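Local atomic coordinates of enoyl-CoA hydratase subunit II (Geobacillus kaustophilus, PDB entry 2EJ5), a protein that probably acts on enoyl-CoA thioesters, as a hydratase or related crotonase-type enzyme, in the breakdown of phenylacetic acid. Residues Q30-V35 and A84-A89; A113-F118 and L143-R148; P129-I132 and V137-A140. All coordinates share one frame; numbering follows the deposited sequence.

Contact 1 (Q30-V35 and A84-A89); sequences QMNAEV and APMMKA
The helices that carry Asn-32 and Met-86 come close here, with the CA of Asn-32 and the CA of Met-86 6.2 Å apart. Met-86 spans the interface, its CG and SD reaching Val-35 and its SD and CE reaching Asn-32. Its CG lies anti to the backbone N (chi1 -170°) and the next torsion is extended too, which carries the chain out to SD before it bends at chi3 (62°), turning the methyl CE to the side. On the way, CG passes 3.6 Å from Val-35 CG1, and SD lies 3.8 Å from Val-35 CB, so the valine meets the CG-SD part of the chain. SD and CE end beside the amide group of Asn-32, whose side chain crosses that of Met-86 at about a right angle. Beyond the contact, Val-35 rests on Leu-16 and Leu-18 of strand 13-18 and on Ile-5 of strand 5-10, while Met-86 also touches Thr-36; helices 29-44 and 75-92 thus pack together beside these strands of the main sheet of the crotonase fold. An alanine in place of Met-86 would lose the whole thioether arm, and the gap opened between the helices would probably leave Val-35 CG1 and the Asn-32 side chain without their partner on the facing helix. No hydrogen bond links the two segments, and the surface buried between them, 172 Å² in all, is modest. The adhesion is thus carried by dispersion between one long, flexible, polarisable side chain and a branched apolar one, with the asparagine bordering the sulfur.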
# COMPACT_ATOMS: atom_id res chain seq x y z
N GLN A 30 7.54 -1.64 -33.59
CA GLN A 30 6.28 -1.16 -34.16
C GLN A 30 5.02 -1.54 -33.34
O GLN A 30 4.06 -0.80 -33.38
CB GLN A 30 6.11 -1.46 -35.66
CG GLN A 30 5.61 -2.83 -36.04
CD GLN A 30 5.38 -2.96 -37.55
OE1 GLN A 30 4.40 -2.41 -38.11
NE2 GLN A 30 6.28 -3.67 -38.22
N MET A 31 5.04 -2.66 -32.62
CA MET A 31 3.96 -2.98 -31.66
C MET A 31 3.92 -1.90 -30.60
O MET A 31 2.86 -1.41 -30.29
CB MET A 31 4.09 -4.36 -31.01
CG MET A 31 2.84 -4.72 -30.11
SD MET A 31 2.87 -6.22 -29.12
CE MET A 31 1.39 -5.87 -28.25
N ASN A 32 5.08 -1.55 -30.06
CA ASN A 32 5.17 -0.44 -29.12
C ASN A 32 4.59 0.82 -29.69
O ASN A 32 3.82 1.50 -29.04
CB ASN A 32 6.62 -0.21 -28.65
CG ASN A 32 7.07 -1.21 -27.65
OD1 ASN A 32 6.40 -1.42 -26.63
ND2 ASN A 32 8.19 -1.86 -27.92
N ALA A 33 4.99 1.16 -30.92
CA ALA A 33 4.52 2.35 -31.55
C ALA A 33 3.03 2.33 -31.86
O ALA A 33 2.37 3.37 -31.79
CB ALA A 33 5.33 2.60 -32.84
N GLU A 34 2.51 1.18 -32.27
CA GLU A 34 1.09 1.09 -32.66
C GLU A 34 0.20 1.17 -31.42
O GLU A 34 -0.81 1.83 -31.42
CB GLU A 34 0.81 -0.19 -33.45
CG GLU A 34 1.56 -0.21 -34.82
CD GLU A 34 1.28 -1.43 -35.66
OE1 GLU A 34 0.98 -2.50 -35.09
OE2 GLU A 34 1.38 -1.31 -36.92
N VAL A 35 0.62 0.51 -30.34
CA VAL A 35 -0.16 0.54 -29.09
C VAL A 35 -0.26 1.98 -28.60
O VAL A 35 -1.35 2.41 -28.20
CB VAL A 35 0.42 -0.40 -28.05
CG1 VAL A 35 -0.20 -0.12 -26.64
CG2 VAL A 35 0.18 -1.88 -28.44
N ALA A 84 8.72 3.76 -23.00
CA ALA A 84 8.31 4.99 -22.30
C ALA A 84 7.11 5.72 -22.94
O ALA A 84 6.14 6.02 -22.23
CB ALA A 84 9.52 5.95 -22.08
N PRO A 85 7.12 5.96 -24.27
CA PRO A 85 5.94 6.58 -24.89
C PRO A 85 4.62 5.80 -24.73
O PRO A 85 3.54 6.42 -24.57
CB PRO A 85 6.31 6.66 -26.38
CG PRO A 85 7.79 6.68 -26.39
CD PRO A 85 8.19 5.75 -25.27
N MET A 86 4.71 4.47 -24.80
CA MET A 86 3.58 3.55 -24.66
C MET A 86 3.04 3.60 -23.22
O MET A 86 1.84 3.76 -23.00
CB MET A 86 4.01 2.13 -25.03
CG MET A 86 2.84 1.08 -25.18
SD MET A 86 3.20 -0.66 -25.41
CE MET A 86 4.08 -1.14 -23.90
N MET A 87 3.93 3.45 -22.25
CA MET A 87 3.52 3.48 -20.84
C MET A 87 3.04 4.85 -20.42
O MET A 87 2.13 4.95 -19.61
CB MET A 87 4.62 2.89 -19.91
CG MET A 87 5.05 1.42 -20.29
SD MET A 87 3.76 0.16 -20.50
CE MET A 87 3.06 0.17 -18.84
N LYS A 88 3.61 5.92 -20.99
CA LYS A 88 3.11 7.27 -20.69
C LYS A 88 1.73 7.49 -21.29
O LYS A 88 0.87 8.11 -20.65
CB LYS A 88 4.05 8.38 -21.18
CG LYS A 88 5.40 8.34 -20.51
CD LYS A 88 6.23 9.52 -20.95
CE LYS A 88 7.38 9.67 -20.01
NZ LYS A 88 8.47 10.50 -20.63
N ALA A 89 1.52 7.01 -22.52
CA ALA A 89 0.18 7.10 -23.13
C ALA A 89 -0.84 6.35 -22.25
O ALA A 89 -1.91 6.86 -21.97
CB ALA A 89 0.16 6.52 -24.56

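Contact 2 (A113-F118 and L143-R148); sequences ALACDF and LYYLPR
Tyr-145 meets Ala-115 because its CG stands anti to its carbonyl carbon (chi1 -66°), which swings the phenol off helix 142-150 and lays one ring face against Ala-115. Leu-146 takes the other course: its CG is anti to the backbone N (chi1 -171°), and CD1 comes 4.0 Å from CD1 of Leu-114, the two leucines meeting at a slant through single methyls. Ala-115 CA sits almost exactly above the ring, 4.0 Å from the Tyr-145 centroid and only 4° off the normal, a CH-pi contact. Ala-115 CB lies over the same ring, nearer the hydroxyl end, 3.7 Å from Tyr-145 CE2. Closer to the backbones, Leu-114 CB and Tyr-145 CB stand 4.1 Å apart. A water sits at the polar end of the ring: it donates to Ala-115 O at 2.7 Å and lies 3.1 Å from Tyr-145 OH. The carbonyl of Ala-115 is thereby linked to the phenol through water, with no direct hydrogen bond between the segments. Helix 75-92 packs on the same site through Met-87 and Leu-90, which touch Ala-115, and His-91, which touches Tyr-145. A small alanine against a tyrosine face marks the place where helices 108-115 and 142-150 of the crotonase fold pack, beside the strand 118-122 that follows helix 108-115 in the main sheet.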
# COMPACT_ATOMS: atom_id res chain seq x y z
N ALA A 113 -0.10 -5.49 -18.10
CA ALA A 113 -1.31 -5.87 -17.36
C ALA A 113 -1.45 -5.10 -16.02
O ALA A 113 -2.54 -4.63 -15.67
CB ALA A 113 -1.36 -7.38 -17.14
N LEU A 114 -0.34 -4.93 -15.31
CA LEU A 114 -0.34 -4.21 -14.03
C LEU A 114 -0.69 -2.74 -14.21
O LEU A 114 -1.22 -2.10 -13.28
CB LEU A 114 1.04 -4.33 -13.38
CG LEU A 114 1.60 -5.71 -13.07
CD1 LEU A 114 2.99 -5.59 -12.39
CD2 LEU A 114 0.62 -6.52 -12.18
N ALA A 115 -0.37 -2.17 -15.39
CA ALA A 115 -0.65 -0.75 -15.66
C ALA A 115 -2.11 -0.46 -16.01
O ALA A 115 -2.54 0.72 -16.04
CB ALA A 115 0.29 -0.19 -16.77
N CYS A 116 -2.88 -1.51 -16.30
CA CYS A 116 -4.31 -1.33 -16.62
C CYS A 116 -5.13 -1.15 -15.36
O CYS A 116 -4.66 -1.44 -14.28
CB CYS A 116 -4.82 -2.51 -17.44
SG CYS A 116 -4.01 -2.55 -19.10
N ASP A 117 -6.37 -0.68 -15.50
CA ASP A 117 -7.23 -0.37 -14.34
C ASP A 117 -7.88 -1.61 -13.73
O ASP A 117 -8.08 -1.69 -12.50
CB ASP A 117 -8.34 0.63 -14.73
CG ASP A 117 -7.78 1.89 -15.37
OD1 ASP A 117 -6.86 2.51 -14.79
OD2 ASP A 117 -8.29 2.27 -16.46
N PHE A 118 -8.25 -2.56 -14.59
CA PHE A 118 -8.84 -3.83 -14.17
C PHE A 118 -8.11 -4.94 -14.90
O PHE A 118 -7.64 -4.73 -16.05
CB PHE A 118 -10.33 -3.88 -14.57
CG PHE A 118 -11.15 -2.74 -14.02
CD1 PHE A 118 -11.69 -2.81 -12.72
CD2 PHE A 118 -11.41 -1.61 -14.79
CE1 PHE A 118 -12.46 -1.79 -12.19
CE2 PHE A 118 -12.19 -0.58 -14.27
CZ PHE A 118 -12.73 -0.66 -12.96
N LEU A 143 7.95 -1.95 -11.33
CA LEU A 143 8.19 -1.68 -9.93
C LEU A 143 7.60 -0.37 -9.41
O LEU A 143 7.71 -0.06 -8.23
CB LEU A 143 9.69 -1.81 -9.61
CG LEU A 143 10.27 -3.21 -9.89
CD1 LEU A 143 11.79 -3.13 -9.67
CD2 LEU A 143 9.65 -4.28 -9.04
N TYR A 144 6.98 0.40 -10.30
CA TYR A 144 6.21 1.55 -9.86
C TYR A 144 4.81 1.04 -9.52
O TYR A 144 4.24 1.39 -8.48
CB TYR A 144 6.13 2.63 -10.96
CG TYR A 144 5.48 3.91 -10.47
CD1 TYR A 144 6.24 4.91 -9.81
CD2 TYR A 144 4.10 4.12 -10.63
CE1 TYR A 144 5.63 6.09 -9.34
CE2 TYR A 144 3.48 5.29 -10.16
CZ TYR A 144 4.24 6.26 -9.53
OH TYR A 144 3.59 7.42 -9.06
N TYR A 145 4.25 0.21 -10.41
CA TYR A 145 2.90 -0.31 -10.18
C TYR A 145 2.78 -1.35 -9.09
O TYR A 145 1.81 -1.36 -8.32
CB TYR A 145 2.34 -0.89 -11.47
CG TYR A 145 2.15 0.22 -12.50
CD1 TYR A 145 1.22 1.21 -12.29
CD2 TYR A 145 2.94 0.28 -13.64
CE1 TYR A 145 1.06 2.26 -13.23
CE2 TYR A 145 2.81 1.34 -14.57
CZ TYR A 145 1.85 2.30 -14.36
OH TYR A 145 1.68 3.35 -15.27
N LEU A 146 3.73 -2.27 -9.09
CA LEU A 146 3.56 -3.51 -8.33
C LEU A 146 3.48 -3.25 -6.82
O LEU A 146 2.60 -3.76 -6.19
CB LEU A 146 4.67 -4.52 -8.66
CG LEU A 146 4.48 -5.93 -8.10
CD1 LEU A 146 3.05 -6.53 -8.48
CD2 LEU A 146 5.69 -6.82 -8.53
N PRO A 147 4.41 -2.47 -6.23
CA PRO A 147 4.23 -2.27 -4.79
C PRO A 147 2.97 -1.47 -4.45
O PRO A 147 2.46 -1.61 -3.33
CB PRO A 147 5.46 -1.45 -4.37
CG PRO A 147 6.39 -1.48 -5.53
CD PRO A 147 5.59 -1.76 -6.75
N ARG A 148 2.48 -0.65 -5.39
CA ARG A 148 1.19 0.05 -5.18
C ARG A 148 -0.02 -0.89 -5.23
O ARG A 148 -1.13 -0.48 -4.87
CB ARG A 148 0.95 1.20 -6.17
CG ARG A 148 1.98 2.37 -6.08
CD ARG A 148 2.12 2.95 -4.71
NE ARG A 148 3.20 3.97 -4.76
CZ ARG A 148 3.51 4.66 -5.86
NH1 ARG A 148 2.76 4.46 -6.91
NH2 ARG A 148 4.52 5.53 -5.87
O HOH W 1 -1.34 3.18 -16.10

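Contact 3 (P129-I132 and V137-A140); sequences PAFI and VPDA
Phe-131 lays one ring face on the backbone of Pro-138 and Asp-139. Pro-138 CA stands over the middle of the ring, 3.4 Å from the Phe-131 centroid and 13° off the normal, making a CH-pi contact; the proline CB adds a touch to Phe-131 CD2 at 3.6 Å. Over that same face, nearer the rim, lies the backbone N of Asp-139. The carboxylate of Asp-139 comes to the ring through OD1, 3.2 Å from Phe-131 CE1, its plane turned 76° from that of the ring. Val-137 O approaches obliquely, 3.4 Å from Phe-131 CD1. One step out, Gln-230 of the second subunit hydrogen-bonds through NE2 to both Asp-139 OD2 and Val-137 O, which probably helps to fix the carboxylate and that carbonyl close to the ring. His-142 meets the Phe-131 ring in an edge-to-face stack, and Ser-111 OG bonds Asp-139 O, tying the loop to helix 108-115. The two segments thus fold back on each other in the loop before helix 142-150. In crotonase relatives this loop and the start of the helix corresponding to 108-115 line the acyl-CoA site, so the loop probably borders the active site here too.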
# COMPACT_ATOMS: atom_id res chain seq x y z
N PRO A 129 6.94 -13.05 -13.56
CA PRO A 129 7.88 -11.92 -13.45
C PRO A 129 9.26 -12.44 -13.79
O PRO A 129 10.10 -12.67 -12.90
CB PRO A 129 7.78 -11.51 -11.97
CG PRO A 129 7.14 -12.66 -11.24
CD PRO A 129 6.68 -13.69 -12.26
N ALA A 130 9.49 -12.63 -15.08
CA ALA A 130 10.55 -13.51 -15.55
C ALA A 130 11.90 -12.82 -15.74
O ALA A 130 12.93 -13.50 -15.92
CB ALA A 130 10.13 -14.17 -16.85
N PHE A 131 11.90 -11.48 -15.68
CA PHE A 131 13.12 -10.66 -15.89
C PHE A 131 14.37 -11.23 -15.18
O PHE A 131 15.44 -11.43 -15.80
CB PHE A 131 12.85 -9.22 -15.40
CG PHE A 131 11.58 -8.61 -15.91
CD1 PHE A 131 11.56 -7.88 -17.09
CD2 PHE A 131 10.40 -8.71 -15.13
CE1 PHE A 131 10.40 -7.23 -17.53
CE2 PHE A 131 9.22 -8.10 -15.56
CZ PHE A 131 9.22 -7.34 -16.77
N ILE A 132 14.23 -11.53 -13.89
CA ILE A 132 15.36 -11.97 -13.06
C ILE A 132 16.10 -13.22 -13.60
O ILE A 132 17.33 -13.34 -13.46
CB ILE A 132 14.97 -12.17 -11.56
CG1 ILE A 132 16.24 -12.28 -10.68
CG2 ILE A 132 14.01 -13.40 -11.35
CD1 ILE A 132 17.01 -10.95 -10.56
N VAL A 137 16.05 -6.50 -14.72
CA VAL A 137 15.16 -5.96 -13.70
C VAL A 137 13.75 -5.85 -14.31
O VAL A 137 13.62 -5.70 -15.53
CB VAL A 137 15.64 -4.56 -13.19
CG1 VAL A 137 17.10 -4.60 -12.67
CG2 VAL A 137 15.54 -3.53 -14.28
N PRO A 138 12.70 -5.97 -13.47
CA PRO A 138 11.38 -5.69 -14.03
C PRO A 138 11.30 -4.26 -14.52
O PRO A 138 11.74 -3.36 -13.83
CB PRO A 138 10.43 -5.95 -12.85
CG PRO A 138 11.20 -7.01 -11.97
CD PRO A 138 12.63 -6.42 -12.07
N ASP A 139 10.75 -4.07 -15.72
CA ASP A 139 10.73 -2.77 -16.37
C ASP A 139 9.39 -2.38 -17.05
O ASP A 139 8.38 -3.03 -16.83
CB ASP A 139 11.91 -2.66 -17.33
CG ASP A 139 11.79 -3.63 -18.52
OD1 ASP A 139 10.69 -4.24 -18.71
OD2 ASP A 139 12.81 -3.79 -19.25
N ALA A 140 9.40 -1.33 -17.88
CA ALA A 140 8.16 -0.72 -18.40
C ALA A 140 7.21 -0.37 -17.24
O ALA A 140 5.98 -0.57 -17.34
CB ALA A 140 7.46 -1.68 -19.40

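Overall arrangement
Contacts 1 and 2 are buried, contact 2 with its centre about 8 Å from the centre of the chain; contact 3 is partly buried, with about 18 Å between the same centres. Contacts 2 and 3 both meet the second subunit. Contact 1 joins two helices by a methionine and a valine, with an asparagine beside the sulfur; contact 2 adds a tyrosine face and a bridging water; contact 3 packs a phenylalanine on loop backbone and an aspartate held by that subunit. Helix 75-92 links them: Met-87 CE lies 3.5 Å from Ala-115 CB of contact 2 and touches Ala-140 of contact 3. Contact 3 is nested in the loop closed by contact 2.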